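Local coordinates for exotoxin A (Pseudomonas aeruginosa, PDB 1IKP), which probably transfers ADP-ribose from NAD to a protein of the host cell, as a secreted three-domain bacterial toxin with binding, targeting and catalytic parts, at residues L102-H107 with S188-G193. The protein carries 2 engineered substitutions. Sequence-based numbering, arbitrary orientation.
Sequences LVPIGH and SEWASG
W190, on the short, weakly bonded helix 188-191, reaches the segment 102-107, on strand 97-106, across a backbone separation of 8.8 Å between its CA and that of P104, a gap bridged by the long indole side chain. CG stands anti to the backbone N (chi1 176°), carrying the indole off the helix toward the strand; its six-membered ring makes the contact. P104 meets this ring with its own ring, the two side chains crossing at about a right angle. CB of P104 lies over one face, 4.0 Å from the centroid of the six-membered ring and 17° off the normal, a CH-pi contact, while CD of P104 meets the CH2 corner of W190 obliquely at 3.5 Å. Proline suits the place because its ring offers a rigid run of CH groups and brings no amide hydrogen, the CD in its stead touching the indole rim. L102 meets the rim instead: its CB is 3.7 Å from CH2 of W190, and its carbonyl O lies near the indole plane, 3.6 Å from the same CH2. Its aliphatic side chain suits this buried place, also touching K114, F116 and H44. No hydrogen bond joins the segments; the contact is mainly apolar, and all the touching residues are buried.

The polar edge of the indole is satisfied elsewhere, NE1 bonding to OD1 of N112. Strand 97-106 runs antiparallel between strands 40-49 and 112-120 in a sheet of the receptor-binding domain. W190 also touches V42 and K114 on these flanking strands, thereby fastening helix 188-191 across three adjacent strands.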
ATOM      1  N   LEU A 102      -6.936  10.558 -14.306  1.00 10.33           N
ATOM      2  CA  LEU A 102      -5.640  11.207 -14.218  1.00 10.47           C
ATOM      3  C   LEU A 102      -4.667  10.589 -15.202  1.00 10.23           C
ATOM      4  O   LEU A 102      -4.492   9.359 -15.240  1.00 10.86           O
ATOM      5  CB  LEU A 102      -5.061  11.059 -12.802  1.00 10.53           C
ATOM      6  CG  LEU A 102      -5.974  11.376 -11.619  1.00 10.36           C
ATOM      7  CD1 LEU A 102      -5.228  11.169 -10.316  1.00 11.25           C
ATOM      8  CD2 LEU A 102      -6.483  12.806 -11.738  1.00 12.58           C
ATOM      9  N   VAL A 103      -4.029  11.450 -15.992  1.00 10.31           N
ATOM     10  CA  VAL A 103      -3.028  11.010 -16.967  1.00 11.65           C
ATOM     11  C   VAL A 103      -1.693  11.655 -16.570  1.00 13.39           C
ATOM     12  O   VAL A 103      -1.572  12.884 -16.559  1.00 13.48           O
ATOM     13  CB  VAL A 103      -3.419  11.437 -18.400  1.00 12.16           C
ATOM     14  CG1 VAL A 103      -2.360  10.942 -19.414  1.00 14.43           C
ATOM     15  CG2 VAL A 103      -4.802  10.868 -18.739  1.00 13.32           C
ATOM     16  N   PRO A 104      -0.680  10.836 -16.225  1.00 12.29           N
ATOM     17  CA  PRO A 104       0.607  11.410 -15.835  1.00 13.36           C
ATOM     18  C   PRO A 104       1.384  11.805 -17.073  1.00 11.81           C
ATOM     19  O   PRO A 104       1.186  11.240 -18.146  1.00 13.53           O
ATOM     20  CB  PRO A 104       1.254  10.281 -15.037  1.00 12.80           C
ATOM     21  CG  PRO A 104       0.809   9.059 -15.795  1.00 11.24           C
ATOM     22  CD  PRO A 104      -0.656   9.360 -16.131  1.00 12.85           C
ATOM     23  N   ILE A 105       2.241  12.814 -16.916  1.00 14.00           N
ATOM     24  CA  ILE A 105       3.073  13.271 -18.023  1.00 15.04           C
ATOM     25  C   ILE A 105       4.501  13.408 -17.497  1.00 16.56           C
ATOM     26  O   ILE A 105       4.732  13.661 -16.313  1.00 17.29           O
ATOM     27  CB  ILE A 105       2.554  14.617 -18.644  1.00 17.20           C
ATOM     28  CG1 ILE A 105       2.451  15.701 -17.577  1.00 18.33           C
ATOM     29  CG2 ILE A 105       1.212  14.387 -19.343  1.00 18.67           C
ATOM     30  CD1 ILE A 105       1.989  17.048 -18.135  1.00 18.72           C
ATOM     31  N   GLY A 106       5.463  13.195 -18.385  1.00 20.91           N
ATOM     32  CA  GLY A 106       6.856  13.272 -17.987  1.00 23.37           C
ATOM     33  C   GLY A 106       7.619  12.071 -18.514  1.00 27.57           C
ATOM     34  O   GLY A 106       7.025  11.041 -18.835  1.00 25.76           O
ATOM     35  N   HIS A 107       8.938  12.204 -18.599  1.00 33.56           N
ATOM     36  CA  HIS A 107       9.813  11.150 -19.113  1.00 38.37           C
ATOM     37  C   HIS A 107       9.835   9.801 -18.388  1.00 35.35           C
ATOM     38  O   HIS A 107       9.930   8.760 -19.038  1.00 34.13           O
ATOM     39  CB  HIS A 107      11.243  11.687 -19.205  1.00 51.02           C
ATOM     40  CG  HIS A 107      11.402  12.804 -20.190  1.00 60.04           C
ATOM     41  ND1 HIS A 107      12.537  13.585 -20.252  1.00 63.68           N
ATOM     42  CD2 HIS A 107      10.575  13.265 -21.158  1.00 63.48           C
ATOM     43  CE1 HIS A 107      12.401  14.479 -21.216  1.00 64.69           C
ATOM     44  NE2 HIS A 107      11.219  14.305 -21.781  1.00 64.47           N
ATOM     45  N   SER A 188       6.068   8.720  -5.939  1.00 17.59           N
ATOM     46  CA  SER A 188       5.515   7.942  -4.838  1.00 19.07           C
ATOM     47  C   SER A 188       4.067   8.287  -4.480  1.00 18.66           C
ATOM     48  O   SER A 188       3.278   7.398  -4.168  1.00 17.15           O
ATOM     49  CB  SER A 188       6.402   8.069  -3.591  1.00 23.33           C
ATOM     50  OG  SER A 188       6.577   9.425  -3.236  1.00 29.05           O
ATOM     51  N   GLU A 189       3.703   9.565  -4.531  1.00 17.09           N
ATOM     52  CA  GLU A 189       2.347   9.955  -4.185  1.00 17.67           C
ATOM     53  C   GLU A 189       1.311   9.348  -5.136  1.00 15.60           C
ATOM     54  O   GLU A 189       0.217   8.983  -4.717  1.00 16.43           O
ATOM     55  CB  GLU A 189       2.225  11.490  -4.192  1.00 17.93           C
ATOM     56  CG  GLU A 189       3.112  12.212  -3.159  1.00 20.08           C
ATOM     57  CD  GLU A 189       4.516  12.541  -3.669  1.00 22.00           C
ATOM     58  OE1 GLU A 189       4.914  12.083  -4.765  1.00 19.53           O
ATOM     59  OE2 GLU A 189       5.238  13.276  -2.954  1.00 21.53           O
ATOM     60  N   TRP A 190       1.686   9.245  -6.406  1.00 15.25           N
ATOM     61  CA  TRP A 190       0.824   8.705  -7.459  1.00 14.94           C
ATOM     62  C   TRP A 190       0.271   7.323  -7.104  1.00 16.20           C
ATOM     63  O   TRP A 190      -0.878   7.012  -7.386  1.00 17.59           O
ATOM     64  CB  TRP A 190       1.620   8.656  -8.771  1.00 14.16           C
ATOM     65  CG  TRP A 190       0.916   8.031  -9.938  1.00 14.24           C
ATOM     66  CD1 TRP A 190       1.024   6.731 -10.383  1.00 12.56           C
ATOM     67  CD2 TRP A 190       0.004   8.680 -10.833  1.00 11.79           C
ATOM     68  NE1 TRP A 190       0.239   6.546 -11.489  1.00 13.11           N
ATOM     69  CE2 TRP A 190      -0.400   7.721 -11.790  1.00 11.29           C
ATOM     70  CE3 TRP A 190      -0.518   9.987 -10.920  1.00 11.47           C
ATOM     71  CZ2 TRP A 190      -1.298   8.022 -12.810  1.00 12.30           C
ATOM     72  CZ3 TRP A 190      -1.413  10.284 -11.941  1.00 12.34           C
ATOM     73  CH2 TRP A 190      -1.795   9.300 -12.874  1.00 13.85           C
ATOM     74  N   ALA A 191       1.078   6.513  -6.439  1.00 16.68           N
ATOM     75  CA  ALA A 191       0.666   5.160  -6.096  1.00 16.01           C
ATOM     76  C   ALA A 191       0.009   5.029  -4.717  1.00 18.78           C
ATOM     77  O   ALA A 191      -0.485   3.959  -4.350  1.00 20.93           O
ATOM     78  CB  ALA A 191       1.879   4.228  -6.201  1.00 17.53           C
ATOM     79  N   SER A 192      -0.028   6.115  -3.955  1.00 15.97           N
ATOM     80  CA  SER A 192      -0.599   6.055  -2.614  1.00 16.01           C
ATOM     81  C   SER A 192      -1.780   6.976  -2.445  1.00 14.51           C
ATOM     82  O   SER A 192      -2.245   7.585  -3.401  1.00 14.13           O
ATOM     83  CB  SER A 192       0.450   6.441  -1.563  1.00 16.59           C
ATOM     84  OG  SER A 192       0.714   7.838  -1.644  1.00 18.13           O
ATOM     85  N   GLY A 193      -2.270   7.075  -1.217  1.00 15.48           N
ATOM     86  CA  GLY A 193      -3.401   7.944  -0.959  1.00 14.27           C
ATOM     87  C   GLY A 193      -3.032   9.401  -1.184  1.00 14.86           C
ATOM     88  O   GLY A 193      -3.916  10.241  -1.391  1.00 14.12           O
TER